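Local atomic coordinates of malonyl-CoA decarboxylase (Rhodopseudomonas palustris, PDB entry 4KSA), a protein that probably catalyses the decarboxylation of malonyl-CoA to acetyl-CoA and carbon dioxide. Residues 187-191 and 202-206; 211-215 and 252-257; 214-218 and 291-296; 259-265 and 298-304. All coordinates share one frame; numbering follows the deposited sequence.

How the contacts relate
All four contacts lie in the C-terminal domain, whose seven-stranded mixed sheet and strand order are consistent with the acetyltransferase (GNAT) fold of its family clan. Contact 1 comes first along the chain and pairs helices 184-193 and 202-209; its centre lies about 18 to 25 Å from those of the other three. Strand 214-220 follows and serves both contact 2 and contact 3, whose centres are about 13 Å apart. Contacts 3 and 4 interleave along the chain because helix 284-295 links the two strands joined in contact 4; their centres are about 10 Å apart. Contacts 2, 3 and 4 touch one another, so loop, helix and sheet form one continuous body.

Contact 1 of 4, residues 187-191 and 202-206; sequences LEKII and WDDLR
Ile191 sets its terminal methyl squarely over Trp202: CD1 sits 3.8 Å from the centroid of the six-membered ring and only 10° off the ring normal, a CH-pi contact over the face. The isoleucine reaches there because CG1 lies anti to the carbonyl carbon (chi1 -60°) and the chain then runs on extended to CD1. The far end of the indole is met obliquely by the preceding turn of the same helix, with Leu187 CB 3.5 Å from Trp202 CZ3 and the backbone N of Glu188 3.6 Å from Trp202 CH2. Leu205, about one turn on from Trp202, carries the rest of the contact. Its CG touches Ile191 CG1 at 3.6 Å, while its two methyls part company: CD1 goes to Leu187 CD2 at 3.8 Å and CD2 to Ile190 CG2 at 3.9 Å.

Further out, Ile178 of strand 174-178 backs Leu187 and Ile190, and Ile199 of the connecting loop packs on Ile191 and Leu205. The Trp202 ring stacks with Trp202 of the second subunit, and Glu188 forms a salt bridge with Arg206 of that subunit, so this pairing also builds a subunit interface. The helix segments cross almost perpendicularly, at 95°, with axes 10.5 Å apart. In the chain they fall between strands 174-178 and 214-220, consistent with the consecutive helices of the GNAT fold.

Contact 2 of 4, residues 211-215 and 252-257; sequences PPDRR and REPIAA
Pro212 and Asp213 meet an irregular loop at the type I turn Pro211-Arg214, and the two backbones come nearest between Asp213 CA and Ala257 CA, 5.2 Å apart. From that loop Arg252, extended from CG to NE, grips the Asp213 carboxylate side-on. Its NH2 donates to Asp213 OD2 at 2.9 Å and 161°, and its NE reaches the same oxygen at 3.3 Å; OD2 receives both on its syn side, in the plane of the Arg252 guanidinium. NH2 also lies close to OD1 in a weak, bent bond. The Arg214 guanidinium lies flat on that of Arg252, centres 3.8 Å apart and planes 13° apart. This three-residue salt-bridge network ties the start of strand 214-220 to the loop that leads into strand 262-270 of the GNAT-like sheet.

The Asp213 carboxylate probably offsets the two stacked positive charges, since Arg214 NH2 lies 3.3 Å from Asp213 OD2, without a directed N-H. A leucine in place of Arg252 would probably leave the Asp213 carboxylate without its in-plane mate and bare one face of the Arg214 guanidinium. Leu247 O holds Arg214 NH1. At the other end Arg215 NH2 packs near Ala257 CB, its guanidinium held mainly by a salt bridge to Glu295.

Contact 3 of 4, residues 214-218 and 291-296; sequences RRCYG and EIKREL
Arg215 and Tyr217, alternate residues of strand 214-220, point from one face of the sheet at Glu295, Ile292 and Glu291 of helix 284-295, which packs across that face. Arg215 carries the polar half. Bent at chi2, its chain turns NE and NH2 side-on to the carboxylate of Glu295, and both donate to one oxygen: NE to OE1 of Glu295 at 3.1 Å, NH2 to the same OE1 at 3.0 Å. The guanidinium and carboxylate planes are 14° apart, and both donors come to OE1 from its syn side. A weak third bond runs from Arg215 NE to Glu295 OE2.

A methionine in place of Arg215 would probably leave the Glu295 carboxylate without its main charge partner, with just the long, weak ion pair to Arg177 of strand 174-178 remaining, and take away the polar tie between strand and helix.

Tyr217 makes the apolar half, obliquely: its CE1 is 3.9 Å from Glu291 CG, and its CZ 4.0 Å from Ile292 CG1. Leu175 flanks both Tyr217 and Glu291. The strand and helix segments run at 132° to each other, with axes 11.8 Å apart, a layered helix-on-sheet arrangement in keeping with the GNAT fold.

Contact 4 of 4, residues 259-265 and 298-304; sequences DATTAVF and NVQTFVT
Ala263 sits at the tight centre of this parallel strand pair, where its N donates to Thr301 O at 3.0 Å and 172°, and its O accepts from Val303 N at 3.2 Å. The next rung joins Phe265 N to Val303 O at 3.1 Å, in the plane of that carbonyl. The Ala263 methyl lies obliquely to the Phe302 ring, 3.5 Å from CD2, and 3.8 Å from Val299 CG1, placed anti to the valine's backbone N (chi1 -175°), where it also meets Thr261 O. Along the same face Phe265 CB and CD2 rest on Thr304 CG2.

Strands 262-270 and 301-304 belong to a beta-alpha-beta unit whose helix 284-295 covers this face, with Val289 touching both Phe265 and Phe302. On the reverse face Thr262, Val264 and Val303 line up more loosely, with Val264 CB 4.2 Å from Val303 CG1.

The loop end ahead of both strands is looser. Thr261 O takes weak bonds from Gln300 N and Thr301 N, Asn298 ND2 reaches Ala260 O weakly (Ala257 O is its stronger partner), and Asp259 and Gln300 lie on the solvent side. At the other edge of strand 262-270, Thr261 and Thr262 face Thr237 of strand 230-237 in a classic beta bulge.

Contact 1 of 4, residues 187-191 and 202-206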
loop_
_atom_site.group_PDB
_atom_site.type_symbol
_atom_site.label_atom_id
_atom_site.label_comp_id
_atom_site.label_asym_id
_atom_site.label_seq_id
_atom_site.Cartn_x
_atom_site.Cartn_y
_atom_site.Cartn_z
ATOM N N LEU A 187 -14.535 -12.814 -2.970
ATOM C CA LEU A 187 -15.988 -12.821 -3.050
ATOM C C LEU A 187 -16.512 -14.171 -3.502
ATOM O O LEU A 187 -17.592 -14.585 -3.099
ATOM C CB LEU A 187 -16.497 -11.721 -3.993
ATOM C CG LEU A 187 -16.425 -10.320 -3.374
ATOM C CD1 LEU A 187 -17.022 -9.357 -4.345
ATOM C CD2 LEU A 187 -17.172 -10.248 -2.040
ATOM N N GLU A 188 -15.737 -14.856 -4.328
ATOM C CA GLU A 188 -16.130 -16.164 -4.837
ATOM C C GLU A 188 -16.264 -17.138 -3.673
ATOM O O GLU A 188 -17.246 -17.870 -3.572
ATOM C CB GLU A 188 -15.088 -16.655 -5.843
ATOM C CG GLU A 188 -15.434 -17.925 -6.589
ATOM C CD GLU A 188 -14.571 -18.107 -7.841
ATOM O OE1 GLU A 188 -15.067 -17.819 -8.958
ATOM O OE2 GLU A 188 -13.397 -18.523 -7.711
ATOM N N LYS A 189 -15.275 -17.137 -2.786
ATOM C CA LYS A 189 -15.310 -18.006 -1.623
ATOM C C LYS A 189 -16.523 -17.642 -0.774
ATOM O O LYS A 189 -17.209 -18.521 -0.272
ATOM C CB LYS A 189 -14.044 -17.842 -0.786
ATOM C CG LYS A 189 -12.736 -18.124 -1.503
ATOM C CD LYS A 189 -11.568 -17.764 -0.595
ATOM C CE LYS A 189 -10.237 -17.776 -1.316
ATOM N NZ LYS A 189 -9.716 -19.137 -1.640
ATOM N N ILE A 190 -16.786 -16.346 -0.623
ATOM C CA ILE A 190 -17.919 -15.870 0.173
ATOM C C ILE A 190 -19.250 -16.404 -0.358
ATOM O O ILE A 190 -20.172 -16.662 0.407
ATOM C CB ILE A 190 -17.985 -14.314 0.197
ATOM C CG1 ILE A 190 -16.833 -13.736 1.025
ATOM C CG2 ILE A 190 -19.315 -13.854 0.791
ATOM C CD1 ILE A 190 -16.985 -13.949 2.510
ATOM N N ILE A 191 -19.350 -16.571 -1.669
ATOM C CA ILE A 191 -20.578 -17.078 -2.268
ATOM C C ILE A 191 -20.822 -18.515 -1.815
ATOM O O ILE A 191 -21.904 -19.052 -1.992
ATOM C CB ILE A 191 -20.510 -17.035 -3.815
ATOM C CG1 ILE A 191 -20.310 -15.589 -4.289
ATOM C CG2 ILE A 191 -21.784 -17.604 -4.409
ATOM C CD1 ILE A 191 -20.186 -15.424 -5.808
ATOM N N TRP A 202 -23.205 -14.167 -9.291
ATOM C CA TRP A 202 -22.751 -12.879 -8.796
ATOM C C TRP A 202 -23.842 -11.822 -8.622
ATOM O O TRP A 202 -23.673 -10.867 -7.862
ATOM C CB TRP A 202 -21.629 -12.366 -9.695
ATOM C CG TRP A 202 -20.442 -13.277 -9.649
ATOM C CD1 TRP A 202 -20.279 -14.451 -10.326
ATOM C CD2 TRP A 202 -19.287 -13.131 -8.814
ATOM N NE1 TRP A 202 -19.097 -15.047 -9.964
ATOM C CE2 TRP A 202 -18.467 -14.259 -9.037
ATOM C CE3 TRP A 202 -18.867 -12.157 -7.897
ATOM C CZ2 TRP A 202 -17.246 -14.440 -8.378
ATOM C CZ3 TRP A 202 -17.656 -12.336 -7.242
ATOM C CH2 TRP A 202 -16.858 -13.472 -7.488
ATOM N N ASP A 203 -24.961 -12.003 -9.315
ATOM C CA ASP A 203 -26.079 -11.071 -9.218
ATOM C C ASP A 203 -26.666 -11.134 -7.810
ATOM O O ASP A 203 -27.139 -10.129 -7.275
ATOM C CB ASP A 203 -27.148 -11.436 -10.248
ATOM C CG ASP A 203 -26.628 -11.366 -11.672
ATOM O OD1 ASP A 203 -27.187 -12.065 -12.548
ATOM O OD2 ASP A 203 -25.665 -10.606 -11.916
ATOM N N ASP A 204 -26.628 -12.324 -7.218
ATOM C CA ASP A 204 -27.138 -12.543 -5.867
ATOM C C ASP A 204 -26.223 -11.870 -4.856
ATOM O O ASP A 204 -26.667 -11.076 -4.027
ATOM C CB ASP A 204 -27.185 -14.037 -5.553
ATOM C CG ASP A 204 -28.141 -14.792 -6.440
ATOM O OD1 ASP A 204 -28.114 -14.569 -7.670
ATOM O OD2 ASP A 204 -28.914 -15.616 -5.906
ATOM N N LEU A 205 -24.940 -12.213 -4.933
ATOM C CA LEU A 205 -23.928 -11.671 -4.034
ATOM C C LEU A 205 -23.907 -10.145 -4.147
ATOM O O LEU A 205 -23.974 -9.445 -3.133
ATOM C CB LEU A 205 -22.554 -12.281 -4.383
ATOM C CG LEU A 205 -21.363 -12.269 -3.409
ATOM C CD1 LEU A 205 -20.711 -10.908 -3.396
ATOM C CD2 LEU A 205 -21.820 -12.669 -2.020
ATOM N N ARG A 206 -23.823 -9.632 -5.377
ATOM C CA ARG A 206 -23.806 -8.183 -5.582
ATOM C C ARG A 206 -25.077 -7.579 -5.000
ATOM O O ARG A 206 -25.042 -6.519 -4.365
ATOM C CB ARG A 206 -23.700 -7.821 -7.070
ATOM C CG ARG A 206 -24.034 -6.351 -7.333
ATOM C CD ARG A 206 -23.375 -5.773 -8.585
ATOM N NE ARG A 206 -23.862 -6.334 -9.847
ATOM C CZ ARG A 206 -25.120 -6.264 -10.273
ATOM N NH1 ARG A 206 -25.455 -6.801 -11.443
ATOM N NH2 ARG A 206 -26.047 -5.668 -9.527
#

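Contact 2 of 4, residues 211-215 and 252-257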
loop_
_atom_site.group_PDB
_atom_site.type_symbol
_atom_site.label_atom_id
_atom_site.label_comp_id
_atom_site.label_asym_id
_atom_site.label_seq_id
_atom_site.Cartn_x
_atom_site.Cartn_y
_atom_site.Cartn_z
ATOM N N PRO A 211 -27.557 -3.306 -0.654
ATOM C CA PRO A 211 -28.292 -2.537 0.361
ATOM C C PRO A 211 -27.404 -1.754 1.301
ATOM O O PRO A 211 -26.480 -2.296 1.896
ATOM C CB PRO A 211 -29.107 -3.601 1.088
ATOM C CG PRO A 211 -28.302 -4.862 0.864
ATOM C CD PRO A 211 -27.935 -4.726 -0.585
ATOM N N PRO A 212 -27.681 -0.457 1.449
ATOM C CA PRO A 212 -26.905 0.424 2.323
ATOM C C PRO A 212 -27.158 0.187 3.805
ATOM O O PRO A 212 -26.542 0.835 4.653
ATOM C CB PRO A 212 -27.334 1.815 1.872
ATOM C CG PRO A 212 -28.756 1.604 1.486
ATOM C CD PRO A 212 -28.724 0.296 0.729
ATOM N N ASP A 213 -28.066 -0.734 4.118
ATOM C CA ASP A 213 -28.359 -1.040 5.511
ATOM C C ASP A 213 -27.835 -2.430 5.885
ATOM O O ASP A 213 -28.196 -2.996 6.921
ATOM C CB ASP A 213 -29.868 -0.904 5.785
ATOM C CG ASP A 213 -30.696 -2.001 5.138
ATOM O OD1 ASP A 213 -30.343 -2.442 4.023
ATOM O OD2 ASP A 213 -31.718 -2.405 5.748
ATOM N N ARG A 214 -26.968 -2.965 5.026
ATOM C CA ARG A 214 -26.334 -4.270 5.227
ATOM C C ARG A 214 -24.818 -4.086 5.144
ATOM O O ARG A 214 -24.336 -3.304 4.336
ATOM C CB ARG A 214 -26.801 -5.264 4.162
ATOM C CG ARG A 214 -28.253 -5.681 4.291
ATOM C CD ARG A 214 -28.456 -6.706 5.405
ATOM N NE ARG A 214 -29.867 -6.858 5.767
ATOM C CZ ARG A 214 -30.549 -5.972 6.490
ATOM N NH1 ARG A 214 -31.825 -6.183 6.771
ATOM N NH2 ARG A 214 -29.954 -4.880 6.948
ATOM N N ARG A 215 -24.079 -4.797 5.995
ATOM C CA ARG A 215 -22.619 -4.722 6.034
ATOM C C ARG A 215 -22.037 -5.992 6.617
ATOM O O ARG A 215 -22.378 -6.351 7.735
ATOM C CB ARG A 215 -22.154 -3.579 6.935
ATOM C CG ARG A 215 -22.510 -2.214 6.462
ATOM C CD ARG A 215 -21.273 -1.439 6.073
ATOM N NE ARG A 215 -21.561 -0.013 5.960
ATOM C CZ ARG A 215 -22.559 0.493 5.237
ATOM N NH1 ARG A 215 -23.369 -0.315 4.559
ATOM N NH2 ARG A 215 -22.756 1.808 5.201
ATOM N N ARG A 252 -38.580 -5.797 1.705
ATOM C CA ARG A 252 -38.586 -4.782 2.758
ATOM C C ARG A 252 -37.995 -3.528 2.123
ATOM O O ARG A 252 -37.393 -3.597 1.050
ATOM C CB ARG A 252 -37.697 -5.192 3.940
ATOM C CG ARG A 252 -36.210 -4.898 3.720
ATOM C CD ARG A 252 -35.380 -5.019 4.993
ATOM N NE ARG A 252 -34.008 -4.541 4.806
ATOM C CZ ARG A 252 -33.143 -5.049 3.931
ATOM N NH1 ARG A 252 -33.497 -6.055 3.149
ATOM N NH2 ARG A 252 -31.920 -4.550 3.836
ATOM N N GLU A 253 -38.154 -2.384 2.774
ATOM C CA GLU A 253 -37.587 -1.162 2.225
ATOM C C GLU A 253 -36.386 -0.732 3.061
ATOM O O GLU A 253 -36.529 -0.338 4.223
ATOM C CB GLU A 253 -38.640 -0.049 2.175
ATOM C CG GLU A 253 -39.070 0.315 0.757
ATOM C CD GLU A 253 -37.934 0.905 -0.071
ATOM O OE1 GLU A 253 -38.134 1.136 -1.280
ATOM O OE2 GLU A 253 -36.841 1.150 0.484
ATOM N N PRO A 254 -35.177 -0.813 2.469
ATOM C CA PRO A 254 -33.913 -0.448 3.118
ATOM C C PRO A 254 -33.913 0.980 3.631
ATOM O O PRO A 254 -34.800 1.764 3.304
ATOM C CB PRO A 254 -32.884 -0.665 2.010
ATOM C CG PRO A 254 -33.666 -0.371 0.770
ATOM C CD PRO A 254 -34.952 -1.109 1.043
ATOM N N ILE A 255 -32.917 1.314 4.439
ATOM C CA ILE A 255 -32.812 2.657 4.983
ATOM C C ILE A 255 -31.387 3.148 4.783
ATOM O O ILE A 255 -30.457 2.352 4.741
ATOM C CB ILE A 255 -33.152 2.685 6.490
ATOM C CG1 ILE A 255 -32.017 2.057 7.307
ATOM C CG2 ILE A 255 -34.452 1.930 6.734
ATOM C CD1 ILE A 255 -32.235 2.091 8.812
ATOM N N ALA A 256 -31.215 4.456 4.637
ATOM C CA ALA A 256 -29.886 5.006 4.450
ATOM C C ALA A 256 -29.094 4.666 5.700
ATOM O O ALA A 256 -29.602 4.781 6.814
ATOM C CB ALA A 256 -29.958 6.503 4.260
ATOM N N ALA A 257 -27.853 4.236 5.503
ATOM C CA ALA A 257 -26.975 3.847 6.599
ATOM C C ALA A 257 -26.761 4.969 7.601
ATOM O O ALA A 257 -26.506 4.724 8.783
ATOM C CB ALA A 257 -25.630 3.374 6.042
#

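Contact 3 of 4, residues 214-218 and 291-296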
loop_
_atom_site.group_PDB
_atom_site.type_symbol
_atom_site.label_atom_id
_atom_site.label_comp_id
_atom_site.label_asym_id
_atom_site.label_seq_id
_atom_site.Cartn_x
_atom_site.Cartn_y
_atom_site.Cartn_z
ATOM N N ARG A 214 -26.968 -2.965 5.026
ATOM C CA ARG A 214 -26.334 -4.270 5.227
ATOM C C ARG A 214 -24.818 -4.086 5.144
ATOM O O ARG A 214 -24.336 -3.304 4.336
ATOM C CB ARG A 214 -26.801 -5.264 4.162
ATOM C CG ARG A 214 -28.253 -5.681 4.291
ATOM C CD ARG A 214 -28.456 -6.706 5.405
ATOM N NE ARG A 214 -29.867 -6.858 5.767
ATOM C CZ ARG A 214 -30.549 -5.972 6.490
ATOM N NH1 ARG A 214 -31.825 -6.183 6.771
ATOM N NH2 ARG A 214 -29.954 -4.880 6.948
ATOM N N ARG A 215 -24.079 -4.797 5.995
ATOM C CA ARG A 215 -22.619 -4.722 6.034
ATOM C C ARG A 215 -22.037 -5.992 6.617
ATOM O O ARG A 215 -22.378 -6.351 7.735
ATOM C CB ARG A 215 -22.154 -3.579 6.935
ATOM C CG ARG A 215 -22.510 -2.214 6.462
ATOM C CD ARG A 215 -21.273 -1.439 6.073
ATOM N NE ARG A 215 -21.561 -0.013 5.960
ATOM C CZ ARG A 215 -22.559 0.493 5.237
ATOM N NH1 ARG A 215 -23.369 -0.315 4.559
ATOM N NH2 ARG A 215 -22.756 1.808 5.201
ATOM N N CYS A 216 -21.163 -6.676 5.889
ATOM C CA CYS A 216 -20.536 -7.873 6.452
ATOM C C CYS A 216 -19.038 -7.693 6.507
ATOM O O CYS A 216 -18.441 -7.010 5.673
ATOM C CB CYS A 216 -20.885 -9.120 5.660
ATOM S SG CYS A 216 -21.048 -8.794 3.944
ATOM N N TYR A 217 -18.437 -8.300 7.514
ATOM C CA TYR A 217 -17.016 -8.193 7.722
ATOM C C TYR A 217 -16.336 -9.551 7.683
ATOM O O TYR A 217 -16.989 -10.607 7.725
ATOM C CB TYR A 217 -16.776 -7.508 9.054
ATOM C CG TYR A 217 -17.389 -6.131 9.081
ATOM C CD1 TYR A 217 -16.688 -5.030 8.590
ATOM C CD2 TYR A 217 -18.708 -5.935 9.505
ATOM C CE1 TYR A 217 -17.279 -3.773 8.514
ATOM C CE2 TYR A 217 -19.308 -4.671 9.427
ATOM C CZ TYR A 217 -18.586 -3.598 8.927
ATOM O OH TYR A 217 -19.164 -2.354 8.801
ATOM N N GLY A 218 -15.013 -9.516 7.573
ATOM C CA GLY A 218 -14.258 -10.744 7.534
ATOM C C GLY A 218 -12.997 -10.610 8.345
ATOM O O GLY A 218 -12.459 -9.512 8.490
ATOM N N GLU A 291 -15.254 -0.602 14.544
ATOM C CA GLU A 291 -15.180 -0.272 13.126
ATOM C C GLU A 291 -16.446 0.430 12.653
ATOM O O GLU A 291 -16.380 1.512 12.077
ATOM C CB GLU A 291 -14.940 -1.525 12.283
ATOM C CG GLU A 291 -15.305 -1.358 10.798
ATOM C CD GLU A 291 -14.478 -0.294 10.066
ATOM O OE1 GLU A 291 -14.899 0.123 8.956
ATOM O OE2 GLU A 291 -13.409 0.112 10.587
ATOM N N ILE A 292 -17.597 -0.187 12.889
ATOM C CA ILE A 292 -18.863 0.403 12.478
ATOM C C ILE A 292 -18.992 1.807 13.070
ATOM O O ILE A 292 -19.350 2.754 12.371
ATOM C CB ILE A 292 -20.070 -0.474 12.934
ATOM C CG1 ILE A 292 -19.997 -1.839 12.250
ATOM C CG2 ILE A 292 -21.382 0.190 12.573
ATOM C CD1 ILE A 292 -21.057 -2.829 12.695
ATOM N N LYS A 293 -18.669 1.945 14.351
ATOM C CA LYS A 293 -18.787 3.232 15.011
ATOM C C LYS A 293 -17.990 4.337 14.332
ATOM O O LYS A 293 -18.491 5.448 14.147
ATOM C CB LYS A 293 -18.362 3.122 16.474
ATOM C CG LYS A 293 -18.612 4.390 17.275
ATOM C CD LYS A 293 -18.113 4.256 18.708
ATOM C CE LYS A 293 -16.617 3.970 18.745
ATOM N NZ LYS A 293 -16.043 4.180 20.107
ATOM N N ARG A 294 -16.752 4.052 13.948
ATOM C CA ARG A 294 -15.955 5.092 13.319
ATOM C C ARG A 294 -16.445 5.426 11.913
ATOM O O ARG A 294 -16.272 6.549 11.442
ATOM C CB ARG A 294 -14.477 4.711 13.296
ATOM C CG ARG A 294 -14.079 3.823 12.159
ATOM C CD ARG A 294 -12.597 3.982 11.870
ATOM N NE ARG A 294 -12.169 3.086 10.803
ATOM C CZ ARG A 294 -12.697 3.068 9.582
ATOM N NH1 ARG A 294 -13.681 3.906 9.264
ATOM N NH2 ARG A 294 -12.243 2.203 8.677
ATOM N N GLU A 295 -17.052 4.464 11.235
ATOM C CA GLU A 295 -17.570 4.750 9.905
ATOM C C GLU A 295 -18.914 5.480 10.025
ATOM O O GLU A 295 -19.152 6.467 9.322
ATOM C CB GLU A 295 -17.776 3.476 9.081
ATOM C CG GLU A 295 -18.538 3.758 7.787
ATOM C CD GLU A 295 -19.281 2.559 7.232
ATOM O OE1 GLU A 295 -20.118 2.759 6.321
ATOM O OE2 GLU A 295 -19.033 1.420 7.689
ATOM N N LEU A 296 -19.789 4.986 10.906
ATOM C CA LEU A 296 -21.118 5.576 11.117
ATOM C C LEU A 296 -21.349 5.903 12.591
ATOM O O LEU A 296 -21.989 5.133 13.309
ATOM C CB LEU A 296 -22.215 4.608 10.663
ATOM C CG LEU A 296 -22.167 3.992 9.264
ATOM C CD1 LEU A 296 -23.277 2.959 9.133
ATOM C CD2 LEU A 296 -22.310 5.068 8.213
#

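Contact 4 of 4, residues 259-265 and 298-304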
loop_
_atom_site.group_PDB
_atom_site.type_symbol
_atom_site.label_atom_id
_atom_site.label_comp_id
_atom_site.label_asym_id
_atom_site.label_seq_id
_atom_site.Cartn_x
_atom_site.Cartn_y
_atom_site.Cartn_z
ATOM N N ASP A 259 -29.031 7.067 8.464
ATOM C CA ASP A 259 -30.274 7.162 9.239
ATOM C C ASP A 259 -30.334 6.145 10.377
ATOM O O ASP A 259 -30.978 6.373 11.400
ATOM C CB ASP A 259 -31.491 6.941 8.331
ATOM C CG ASP A 259 -31.746 8.108 7.393
ATOM O OD1 ASP A 259 -32.606 7.967 6.494
ATOM O OD2 ASP A 259 -31.098 9.167 7.553
ATOM N N ALA A 260 -29.667 5.013 10.191
ATOM C CA ALA A 260 -29.672 3.965 11.198
ATOM C C ALA A 260 -29.046 4.402 12.515
ATOM O O ALA A 260 -28.200 5.293 12.545
ATOM C CB ALA A 260 -28.956 2.720 10.655
ATOM N N THR A 261 -29.480 3.764 13.598
ATOM C CA THR A 261 -28.976 4.046 14.939
ATOM C C THR A 261 -28.481 2.772 15.587
ATOM O O THR A 261 -27.670 2.805 16.522
ATOM C CB THR A 261 -30.066 4.564 15.849
ATOM O OG1 THR A 261 -31.192 3.678 15.764
ATOM C CG2 THR A 261 -30.458 5.980 15.461
ATOM N N THR A 262 -29.000 1.649 15.098
ATOM C CA THR A 262 -28.645 0.336 15.627
ATOM C C THR A 262 -27.886 -0.535 14.633
ATOM O O THR A 262 -28.173 -0.556 13.426
ATOM C CB THR A 262 -29.898 -0.462 16.045
ATOM O OG1 THR A 262 -30.867 0.428 16.601
ATOM C CG2 THR A 262 -29.545 -1.499 17.092
ATOM N N ALA A 263 -26.915 -1.260 15.169
ATOM C CA ALA A 263 -26.128 -2.188 14.383
ATOM C C ALA A 263 -26.518 -3.568 14.905
ATOM O O ALA A 263 -26.325 -3.862 16.090
ATOM C CB ALA A 263 -24.642 -1.932 14.604
ATOM N N VAL A 264 -27.089 -4.407 14.049
ATOM C CA VAL A 264 -27.461 -5.722 14.519
ATOM C C VAL A 264 -26.795 -6.948 13.841
ATOM O O VAL A 264 -27.023 -7.277 12.669
ATOM C CB VAL A 264 -28.992 -5.869 14.530
ATOM C CG1 VAL A 264 -29.569 -5.418 13.221
ATOM C CG2 VAL A 264 -29.368 -7.314 14.814
ATOM N N PHE A 265 -25.947 -7.609 14.618
ATOM C CA PHE A 265 -25.242 -8.795 14.177
ATOM C C PHE A 265 -26.294 -9.867 14.062
ATOM O O PHE A 265 -27.014 -10.126 15.018
ATOM C CB PHE A 265 -24.214 -9.174 15.232
ATOM C CG PHE A 265 -23.203 -8.112 15.461
ATOM C CD1 PHE A 265 -22.181 -7.910 14.545
ATOM C CD2 PHE A 265 -23.329 -7.238 16.527
ATOM C CE1 PHE A 265 -21.309 -6.853 14.679
ATOM C CE2 PHE A 265 -22.454 -6.167 16.671
ATOM C CZ PHE A 265 -21.444 -5.974 15.743
ATOM N N ASN A 298 -23.335 7.548 13.852
ATOM C CA ASN A 298 -24.780 7.691 14.011
ATOM C C ASN A 298 -25.437 6.409 14.528
ATOM O O ASN A 298 -26.658 6.251 14.435
ATOM C CB ASN A 298 -25.405 8.074 12.664
ATOM C CG ASN A 298 -24.979 7.143 11.536
ATOM O OD1 ASN A 298 -23.788 7.006 11.251
ATOM N ND2 ASN A 298 -25.951 6.502 10.887
ATOM N N VAL A 299 -24.622 5.505 15.072
ATOM C CA VAL A 299 -25.089 4.224 15.604
ATOM C C VAL A 299 -24.644 4.087 17.056
ATOM O O VAL A 299 -23.456 3.942 17.327
ATOM C CB VAL A 299 -24.507 3.063 14.773
ATOM C CG1 VAL A 299 -25.087 1.738 15.241
ATOM C CG2 VAL A 299 -24.801 3.289 13.294
ATOM N N GLN A 300 -25.603 4.126 17.984
ATOM C CA GLN A 300 -25.307 4.044 19.423
ATOM C C GLN A 300 -25.459 2.663 20.052
ATOM O O GLN A 300 -24.719 2.308 20.968
ATOM C CB GLN A 300 -26.205 5.012 20.217
ATOM C CG GLN A 300 -26.133 6.479 19.804
ATOM C CD GLN A 300 -24.743 7.059 19.953
ATOM O OE1 GLN A 300 -24.187 7.120 21.056
ATOM N NE2 GLN A 300 -24.169 7.488 18.834
ATOM N N THR A 301 -26.437 1.895 19.585
ATOM C CA THR A 301 -26.661 0.568 20.150
ATOM C C THR A 301 -26.100 -0.585 19.313
ATOM O O THR A 301 -26.335 -0.677 18.097
ATOM C CB THR A 301 -28.171 0.317 20.397
ATOM O OG1 THR A 301 -28.860 0.276 19.141
ATOM C CG2 THR A 301 -28.762 1.433 21.274
ATOM N N PHE A 302 -25.355 -1.459 19.986
ATOM C CA PHE A 302 -24.759 -2.618 19.340
ATOM C C PHE A 302 -25.320 -3.895 19.953
ATOM O O PHE A 302 -24.952 -4.304 21.058
ATOM C CB PHE A 302 -23.241 -2.531 19.456
ATOM C CG PHE A 302 -22.674 -1.330 18.766
ATOM C CD1 PHE A 302 -22.338 -0.187 19.486
ATOM C CD2 PHE A 302 -22.547 -1.310 17.378
ATOM C CE1 PHE A 302 -21.886 0.962 18.837
ATOM C CE2 PHE A 302 -22.095 -0.162 16.717
ATOM C CZ PHE A 302 -21.765 0.975 17.451
ATOM N N VAL A 303 -26.219 -4.519 19.201
ATOM C CA VAL A 303 -26.923 -5.711 19.654
ATOM C C VAL A 303 -26.963 -6.824 18.612
ATOM O O VAL A 303 -26.852 -6.561 17.419
ATOM C CB VAL A 303 -28.384 -5.344 19.977
ATOM C CG1 VAL A 303 -29.146 -5.048 18.671
ATOM C CG2 VAL A 303 -29.042 -6.464 20.739
ATOM N N THR A 304 -27.155 -8.064 19.050
ATOM C CA THR A 304 -27.237 -9.175 18.099
ATOM C C THR A 304 -28.653 -9.740 18.054
ATOM O O THR A 304 -29.532 -9.280 18.767
ATOM C CB THR A 304 -26.296 -10.333 18.485
ATOM O OG1 THR A 304 -26.861 -11.058 19.581
ATOM C CG2 THR A 304 -24.938 -9.799 18.901
#